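Local coordinates for glycoside hydrolase family protein (PDB 6Q2F) that probably releases terminal alpha-linked L-rhamnose from glycosides, acting as an alpha-L-rhamnosidase of the glycoside hydrolases, at residues T405-D410 with T536-G541; F655-L660 with G1055-V1060; D125-I130 with G496-L501. All coordinates share one frame; numbering follows the deposited sequence.

Contact 1 of 3, residues T405-D410 with T536-G541; sequences TGVDPD and TGTLVG
Val407 and Val540 form a single beta bridge, their CA atoms 4.5 Å apart, between two loops whose touching parts run at about 91° to each other. Val407 uses both its polar backbone atoms: its N gives a hydrogen bond to Leu539 O (2.9 Å) and its O accepts one from Gly541 N (2.7 Å), so the residues before and after Val540 are both clasped. Gly406 N adds a third bond to Gly541 O (2.7 Å), nearly straight at the hydrogen but arriving from above the carbonyl plane. Without a side chain on Gly406, Leu539 O can sit 3.4 Å from its CA, on the side where a CB would have collided with that oxygen.

The side chains add apolar contacts around the bridge. Leu539 reaches along Gly406, its CD2 3.6 Å from Gly406 N. Val540 carries CG1 anti to its backbone N (chi1 -175°), which sets that methyl over Val407 O and 3.9 Å from Pro409 CG. Val407 CG2 meets Thr538 CG2 at 3.8 Å, and Phe214 of strand 206-217 touches both residues. Trp531 packs against both Pro409 and Val540.

Asp408 OD1 accepts from Asp410 N, an Asx turn leading into a 3-10 segment. The contact is built on an isolated beta bridge that joins two irregular loops beside the antiparallel sheet containing strands 206-217 and 436-447.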
loop_
_atom_site.group_PDB
_atom_site.type_symbol
_atom_site.label_atom_id
_atom_site.label_comp_id
_atom_site.label_asym_id
_atom_site.label_seq_id
_atom_site.Cartn_x
_atom_site.Cartn_y
_atom_site.Cartn_z
ATOM N N THR A 405 -40.666 1.979 1.808
ATOM C CA THR A 405 -40.222 2.776 2.942
ATOM C C THR A 405 -40.320 1.911 4.183
ATOM O O THR A 405 -41.323 1.223 4.376
ATOM C CB THR A 405 -41.060 4.044 3.107
ATOM O OG1 THR A 405 -40.830 4.894 1.976
ATOM C CG2 THR A 405 -40.662 4.788 4.368
ATOM N N GLY A 406 -39.280 1.932 5.004
ATOM C CA GLY A 406 -39.246 1.077 6.173
ATOM C C GLY A 406 -39.735 1.760 7.430
ATOM O O GLY A 406 -40.703 2.526 7.390
ATOM N N VAL A 407 -39.064 1.482 8.551
ATOM C CA VAL A 407 -39.451 2.062 9.829
ATOM C C VAL A 407 -39.272 3.573 9.791
ATOM O O VAL A 407 -38.252 4.088 9.306
ATOM C CB VAL A 407 -38.611 1.440 10.957
ATOM C CG1 VAL A 407 -38.924 2.098 12.284
ATOM C CG2 VAL A 407 -38.825 -0.080 11.026
ATOM N N ASP A 408 -40.257 4.292 10.313
ATOM C CA ASP A 408 -40.125 5.733 10.469
ATOM C C ASP A 408 -39.091 6.013 11.552
ATOM O O ASP A 408 -39.248 5.533 12.679
ATOM C CB ASP A 408 -41.477 6.370 10.830
ATOM C CG ASP A 408 -41.443 7.892 10.774
ATOM O OD1 ASP A 408 -40.363 8.483 11.002
ATOM O OD2 ASP A 408 -42.493 8.504 10.492
ATOM N N PRO A 409 -38.027 6.762 11.258
ATOM C CA PRO A 409 -37.020 7.042 12.298
ATOM C C PRO A 409 -37.611 7.672 13.548
ATOM O O PRO A 409 -37.210 7.321 14.665
ATOM C CB PRO A 409 -36.038 8.000 11.604
ATOM C CG PRO A 409 -36.375 7.979 10.171
ATOM C CD PRO A 409 -37.734 7.418 9.977
ATOM N N ASP A 410 -38.560 8.595 13.393
ATOM C CA ASP A 410 -39.173 9.230 14.557
ATOM C C ASP A 410 -39.918 8.237 15.438
ATOM O O ASP A 410 -40.122 8.516 16.626
ATOM C CB ASP A 410 -40.117 10.343 14.105
ATOM C CG ASP A 410 -39.388 11.454 13.382
ATOM O OD1 ASP A 410 -38.253 11.780 13.796
ATOM O OD2 ASP A 410 -39.934 11.989 12.394
ATOM N N THR A 536 -28.517 -3.656 11.317
ATOM C CA THR A 536 -28.904 -5.044 11.516
ATOM C C THR A 536 -29.811 -5.571 10.413
ATOM O O THR A 536 -30.309 -6.692 10.531
ATOM C CB THR A 536 -29.608 -5.213 12.864
ATOM O OG1 THR A 536 -30.928 -4.668 12.772
ATOM C CG2 THR A 536 -28.850 -4.487 13.957
ATOM N N GLY A 537 -30.048 -4.796 9.351
ATOM C CA GLY A 537 -30.870 -5.230 8.246
ATOM C C GLY A 537 -32.234 -4.579 8.171
ATOM O O GLY A 537 -32.888 -4.679 7.126
ATOM N N THR A 538 -32.693 -3.922 9.235
ATOM C CA THR A 538 -34.042 -3.359 9.249
ATOM C C THR A 538 -34.049 -2.035 8.499
ATOM O O THR A 538 -33.403 -1.071 8.918
ATOM C CB THR A 538 -34.545 -3.166 10.675
ATOM O OG1 THR A 538 -34.744 -4.442 11.285
ATOM C CG2 THR A 538 -35.878 -2.402 10.659
ATOM N N LEU A 539 -34.789 -1.983 7.396
ATOM C CA LEU A 539 -34.904 -0.750 6.632
ATOM C C LEU A 539 -35.515 0.345 7.493
ATOM O O LEU A 539 -36.555 0.145 8.119
ATOM C CB LEU A 539 -35.752 -0.975 5.382
ATOM C CG LEU A 539 -35.901 0.235 4.464
ATOM C CD1 LEU A 539 -34.547 0.722 3.977
ATOM C CD2 LEU A 539 -36.801 -0.107 3.289
ATOM N N VAL A 540 -34.848 1.493 7.538
ATOM C CA VAL A 540 -35.340 2.684 8.215
ATOM C C VAL A 540 -35.513 3.756 7.154
ATOM O O VAL A 540 -34.574 4.040 6.405
ATOM C CB VAL A 540 -34.379 3.154 9.325
ATOM C CG1 VAL A 540 -34.974 4.338 10.091
ATOM C CG2 VAL A 540 -34.061 2.006 10.268
ATOM N N GLY A 541 -36.711 4.340 7.084
ATOM C CA GLY A 541 -37.015 5.297 6.031
ATOM C C GLY A 541 -36.885 4.644 4.665
ATOM O O GLY A 541 -37.047 3.428 4.506
#

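Contact 2 of 3, residues F655-L660 with G1055-V1060; sequences FAPKDL and GDLAQV
Asp1056 meets Ala656 and Lys658 from the position just before strand 1057-1062, and its side chain shows how one carboxylate can serve two kinds of neighbour. Its CB lies 3.5 Å from Ala656 CB, a methyl-to-methylene contact. With CG beside its own backbone N (chi1 -60°), the carboxylate faces both partners, one oxygen toward each: OD2 is 3.7 Å from Ala656 CB, while OD1 is 3.7 Å from Lys658 CD. At the tip, OD1 forms a salt bridge with Arg1128, which also pairs with Asp659 OD2; this shared cation probably offsets the repulsion between the two carboxylates.

Lys658 crosses Asp1056 at about a right angle and touches it through its aliphatic part. Its NZ stays 4.5 Å from Asp1056 OD1, too far for a salt bridge, and is hydrogen-bonded to Val1054 O instead. A water links the backbones, accepting from Lys658 N (2.8 Å) and donating to Asp1056 O (2.9 Å), which Tyr1075 OH also grips. Nearby, Leu1057 CD2 rests 4.1 Å from Pro657 CD. An alanine in place of Asp1056 would keep the CB contact but would probably leave Arg1128 with only Asp659 of these two carboxylates and a gap beside Lys658 CD.

Within 655-660, Asp659 OD2 accepts from Ala656 N (3.0 Å), so the carboxylate folds back onto the residue before helix 657-670. Pro657 and Leu660 lean on Trp714 of helix 712-726, and Leu660 also touches Met646 of strand 642-649. Asp1056 and Leu1057 face Ala1095 together as a classic beta bulge, so the contact sets the first turn of helix 657-670 against the beta bulge where strand 1057-1062 meets strand 1086-1095.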
loop_
_atom_site.group_PDB
_atom_site.type_symbol
_atom_site.label_atom_id
_atom_site.label_comp_id
_atom_site.label_asym_id
_atom_site.label_seq_id
_atom_site.Cartn_x
_atom_site.Cartn_y
_atom_site.Cartn_z
ATOM N N PHE A 655 18.873 -11.457 -7.515
ATOM C CA PHE A 655 18.922 -10.039 -7.843
ATOM C C PHE A 655 20.304 -9.463 -7.593
ATOM O O PHE A 655 20.897 -9.663 -6.532
ATOM C CB PHE A 655 17.887 -9.219 -7.015
ATOM C CG PHE A 655 16.482 -9.703 -7.138
ATOM C CD1 PHE A 655 15.996 -10.684 -6.276
ATOM C CD2 PHE A 655 15.633 -9.160 -8.098
ATOM C CE1 PHE A 655 14.666 -11.121 -6.372
ATOM C CE2 PHE A 655 14.303 -9.584 -8.207
ATOM C CZ PHE A 655 13.815 -10.562 -7.343
ATOM N N ALA A 656 20.792 -8.749 -8.581
ATOM C CA ALA A 656 21.917 -7.845 -8.473
ATOM C C ALA A 656 21.378 -6.461 -8.798
ATOM O O ALA A 656 20.258 -6.343 -9.304
ATOM C CB ALA A 656 23.045 -8.242 -9.437
ATOM N N PRO A 657 22.120 -5.390 -8.503
ATOM C CA PRO A 657 21.576 -4.041 -8.752
ATOM C C PRO A 657 21.094 -3.847 -10.180
ATOM O O PRO A 657 20.128 -3.108 -10.409
ATOM C CB PRO A 657 22.758 -3.131 -8.409
ATOM C CG PRO A 657 23.527 -3.917 -7.386
ATOM C CD PRO A 657 23.447 -5.334 -7.857
ATOM N N LYS A 658 21.688 -4.547 -11.125
ATOM C CA LYS A 658 21.276 -4.437 -12.507
ATOM C C LYS A 658 19.810 -4.837 -12.648
ATOM O O LYS A 658 19.122 -4.311 -13.452
ATOM C CB LYS A 658 22.212 -5.199 -13.461
ATOM C CG LYS A 658 21.784 -6.593 -13.831
ATOM C CD LYS A 658 22.911 -7.424 -14.414
ATOM C CE LYS A 658 23.540 -6.798 -15.654
ATOM N NZ LYS A 658 24.144 -7.746 -16.611
ATOM N N ASP A 659 19.356 -5.769 -11.843
ATOM C CA ASP A 659 17.965 -6.202 -11.885
ATOM C C ASP A 659 17.040 -5.301 -11.090
ATOM O O ASP A 659 15.820 -5.372 -11.270
ATOM C CB ASP A 659 17.830 -7.612 -11.325
ATOM C CG ASP A 659 18.727 -8.593 -12.029
ATOM O OD1 ASP A 659 18.461 -8.845 -13.217
ATOM O OD2 ASP A 659 19.674 -9.093 -11.393
ATOM N N LEU A 660 17.579 -4.494 -10.185
ATOM C CA LEU A 660 16.733 -3.731 -9.289
ATOM C C LEU A 660 16.511 -2.304 -9.743
ATOM O O LEU A 660 15.593 -1.657 -9.246
ATOM C CB LEU A 660 17.337 -3.727 -7.884
ATOM C CG LEU A 660 17.558 -5.121 -7.298
ATOM C CD1 LEU A 660 18.287 -5.025 -5.954
ATOM C CD2 LEU A 660 16.218 -5.833 -7.139
ATOM N N GLY A 1055 28.461 -9.863 -15.601
ATOM C CA GLY A 1055 27.571 -10.573 -14.720
ATOM C C GLY A 1055 28.104 -10.558 -13.311
ATOM O O GLY A 1055 28.918 -11.351 -12.990
ATOM N N ASP A 1056 27.682 -9.639 -12.465
ATOM C CA ASP A 1056 26.673 -8.657 -12.745
ATOM C C ASP A 1056 27.085 -7.210 -12.516
ATOM O O ASP A 1056 26.402 -6.329 -12.950
ATOM C CB ASP A 1056 25.475 -8.928 -11.866
ATOM C CG ASP A 1056 24.895 -10.253 -12.074
ATOM O OD1 ASP A 1056 24.421 -10.548 -13.134
ATOM O OD2 ASP A 1056 24.864 -11.002 -11.142
ATOM N N LEU A 1057 28.185 -6.986 -11.820
ATOM C CA LEU A 1057 28.692 -5.666 -11.556
ATOM C C LEU A 1057 30.166 -5.773 -11.446
ATOM O O LEU A 1057 30.664 -6.805 -11.159
ATOM C CB LEU A 1057 28.113 -5.040 -10.292
ATOM C CG LEU A 1057 28.157 -5.728 -8.936
ATOM C CD1 LEU A 1057 28.003 -4.744 -7.801
ATOM C CD2 LEU A 1057 27.123 -6.808 -8.831
ATOM N N ALA A 1058 30.864 -4.686 -11.681
ATOM C CA ALA A 1058 32.287 -4.694 -11.628
ATOM C C ALA A 1058 32.946 -3.448 -11.131
ATOM O O ALA A 1058 32.699 -2.380 -11.590
ATOM C CB ALA A 1058 32.829 -5.018 -12.992
ATOM N N GLN A 1059 33.835 -3.624 -10.189
ATOM C CA GLN A 1059 34.609 -2.509 -9.657
ATOM C C GLN A 1059 35.968 -2.516 -10.352
ATOM O O GLN A 1059 36.620 -3.557 -10.418
ATOM C CB GLN A 1059 34.734 -2.628 -8.122
ATOM C CG GLN A 1059 35.574 -1.559 -7.417
ATOM C CD GLN A 1059 37.080 -1.803 -7.568
ATOM O OE1 GLN A 1059 37.575 -2.904 -7.320
ATOM N NE2 GLN A 1059 37.803 -0.773 -7.990
ATOM N N VAL A 1060 36.387 -1.363 -10.881
ATOM C CA VAL A 1060 37.557 -1.271 -11.750
ATOM C C VAL A 1060 38.620 -0.402 -11.097
ATOM O O VAL A 1060 38.340 0.729 -10.681
ATOM C CB VAL A 1060 37.188 -0.715 -13.133
ATOM C CG1 VAL A 1060 38.463 -0.529 -14.000
ATOM C CG2 VAL A 1060 36.191 -1.645 -13.795
HETATM O O HOH W 1 24.419 -5.298 -11.078
#

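Contact 3 of 3, residues D125-I130 with G496-L501; sequences DLELAI and GVRALL
Ala129 pairs with Ala499 and Ile130 with Leu500 in parallel register, on strand segments whose axes approach to 4.6 Å and diverge by 40°. Hydrogen bonds carry the pairing. Leu128 O takes Arg498 N at 2.7 Å, nearly along the C=O axis, with a longer, weak bond from Ala499 N beside it. Ile130 N then reaches Ala499 O (3.1 Å), and Leu501 N reaches Ile130 O (2.8 Å) in the carbonyl plane. Before the strands come together, one water donates to both Leu126 O and Gly496 O.

Apolar contacts flank these bonds. The methyls of Ala129 and Ala499 meet at 3.9 Å on one face. On the other face, Ile130 holds CG1 between its backbone N and carbonyl carbon (chi1 59°), turned so that it touches Leu500 CD1 (3.7 Å) and Val497 CG1. Leu128 CD2 lies 3.9 Å from Val497 CG2.

Charged residues meet through their carbon chains: Glu127 CG packs on Arg498 CB, while their polar ends go to Arg56 and Tyr581 and to Gly493 O respectively.

Just past Leu501, Asp503 and Ser504 help bind the sodium ion. The two strands are adjacent staves of a (beta/alpha)8 barrel, flanked by strands 85-91 and 579-582. Leu128, Ile130 and Val497 pack on Phe114 of helix 108-124; helix 469-487 covers Ile130 and Leu500.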
loop_
_atom_site.group_PDB
_atom_site.type_symbol
_atom_site.label_atom_id
_atom_site.label_comp_id
_atom_site.label_asym_id
_atom_site.label_seq_id
_atom_site.Cartn_x
_atom_site.Cartn_y
_atom_site.Cartn_z
ATOM N N ASP A 125 25.560 6.005 14.018
ATOM C CA ASP A 125 24.753 7.040 13.378
ATOM C C ASP A 125 23.807 6.446 12.330
ATOM O O ASP A 125 23.709 6.918 11.201
ATOM C CB ASP A 125 25.632 8.142 12.766
ATOM C CG ASP A 125 24.821 9.354 12.346
ATOM O OD1 ASP A 125 23.634 9.419 12.740
ATOM O OD2 ASP A 125 25.349 10.227 11.631
ATOM N N LEU A 126 23.098 5.392 12.748
ATOM C CA LEU A 126 22.032 4.769 11.971
ATOM C C LEU A 126 20.708 5.034 12.672
ATOM O O LEU A 126 20.593 4.812 13.879
ATOM C CB LEU A 126 22.264 3.255 11.827
ATOM C CG LEU A 126 23.547 2.900 11.089
ATOM C CD1 LEU A 126 23.927 1.422 11.229
ATOM C CD2 LEU A 126 23.391 3.289 9.629
ATOM N N GLU A 127 19.719 5.501 11.921
ATOM C CA GLU A 127 18.379 5.703 12.467
ATOM C C GLU A 127 17.708 4.354 12.695
ATOM O O GLU A 127 17.439 3.622 11.742
ATOM C CB GLU A 127 17.539 6.550 11.516
ATOM C CG GLU A 127 16.059 6.560 11.865
ATOM C CD GLU A 127 15.204 7.229 10.804
ATOM O OE1 GLU A 127 14.947 8.438 10.911
ATOM O OE2 GLU A 127 14.798 6.523 9.858
ATOM N N LEU A 128 17.397 4.034 13.949
ATOM C CA LEU A 128 16.785 2.751 14.281
ATOM C C LEU A 128 15.289 2.934 14.496
ATOM O O LEU A 128 14.870 3.820 15.247
ATOM C CB LEU A 128 17.436 2.144 15.524
ATOM C CG LEU A 128 16.755 0.898 16.093
ATOM C CD1 LEU A 128 16.701 -0.218 15.052
ATOM C CD2 LEU A 128 17.484 0.408 17.341
ATOM N N ALA A 129 14.490 2.103 13.831
ATOM C CA ALA A 129 13.049 2.076 14.020
ATOM C C ALA A 129 12.592 0.703 14.501
ATOM O O ALA A 129 13.248 -0.318 14.270
ATOM C CB ALA A 129 12.310 2.421 12.712
ATOM N N ILE A 130 11.446 0.696 15.175
ATOM C CA ILE A 130 10.763 -0.532 15.563
ATOM C C ILE A 130 9.347 -0.480 15.024
ATOM O O ILE A 130 8.808 0.586 14.738
ATOM C CB ILE A 130 10.742 -0.732 17.089
ATOM C CG1 ILE A 130 10.031 0.462 17.760
ATOM C CG2 ILE A 130 12.151 -0.886 17.590
ATOM C CD1 ILE A 130 9.815 0.263 19.276
ATOM N N GLY A 496 19.271 6.192 19.878
ATOM C CA GLY A 496 18.933 4.781 19.806
ATOM C C GLY A 496 17.732 4.537 18.913
ATOM O O GLY A 496 17.830 4.664 17.687
ATOM N N VAL A 497 16.604 4.151 19.507
ATOM C CA VAL A 497 15.356 4.002 18.757
ATOM C C VAL A 497 14.822 5.403 18.454
ATOM O O VAL A 497 14.492 6.164 19.366
ATOM C CB VAL A 497 14.333 3.165 19.533
ATOM C CG1 VAL A 497 13.063 2.965 18.711
ATOM C CG2 VAL A 497 14.920 1.814 19.910
ATOM N N ARG A 498 14.787 5.766 17.171
ATOM C CA ARG A 498 14.354 7.098 16.774
ATOM C C ARG A 498 12.943 7.110 16.235
ATOM O O ARG A 498 12.370 8.193 16.074
ATOM C CB ARG A 498 15.270 7.683 15.681
ATOM C CG ARG A 498 16.766 7.633 16.031
ATOM C CD ARG A 498 17.022 8.406 17.323
ATOM N NE ARG A 498 16.408 9.723 17.276
ATOM C CZ ARG A 498 16.922 10.770 16.635
ATOM N NH1 ARG A 498 18.066 10.650 15.964
ATOM N NH2 ARG A 498 16.277 11.934 16.644
ATOM N N ALA A 499 12.384 5.947 15.905
ATOM C CA ALA A 499 11.169 5.990 15.122
ATOM C C ALA A 499 10.329 4.761 15.358
ATOM O O ALA A 499 10.828 3.695 15.744
ATOM C CB ALA A 499 11.484 6.113 13.609
ATOM N N LEU A 500 9.054 4.926 15.055
ATOM C CA LEU A 500 8.028 3.905 15.130
ATOM C C LEU A 500 7.531 3.656 13.719
ATOM O O LEU A 500 7.430 4.589 12.921
ATOM C CB LEU A 500 6.872 4.398 16.002
ATOM C CG LEU A 500 6.234 3.602 17.122
ATOM C CD1 LEU A 500 7.287 2.887 17.955
ATOM C CD2 LEU A 500 5.455 4.622 17.970
ATOM N N LEU A 501 7.222 2.414 13.401
ATOM C CA LEU A 501 6.668 2.082 12.099
ATOM C C LEU A 501 5.295 1.472 12.316
ATOM O O LEU A 501 5.169 0.491 13.057
ATOM C CB LEU A 501 7.571 1.104 11.341
ATOM C CG LEU A 501 6.854 0.350 10.217
ATOM C CD1 LEU A 501 6.484 1.319 9.109
ATOM C CD2 LEU A 501 7.776 -0.711 9.636
HETATM O O HOH W 2 19.784 5.819 16.188
#

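From the N terminus, the chain lays down strand 127-131 and then makes a long excursion through antiparallel sheets. The first segment of contact 1, 405-410, falls within that excursion; contact 3 closes it when strand 497-502 returns to the barrel. Contact 1 closes shortly afterwards, at 536-541, so these two loops cross, although their centres lie 52 Å apart. Contact 1 ties the inserted sheet region to the connection before helix 543-575. Contact 2 follows in series: some 390 residues separate helix 657-670 from strand 1057-1062, which docks against it from the C-terminal galactose-binding-like region. Contacts 1 and 2 lie on opposite sides of the chain's centre.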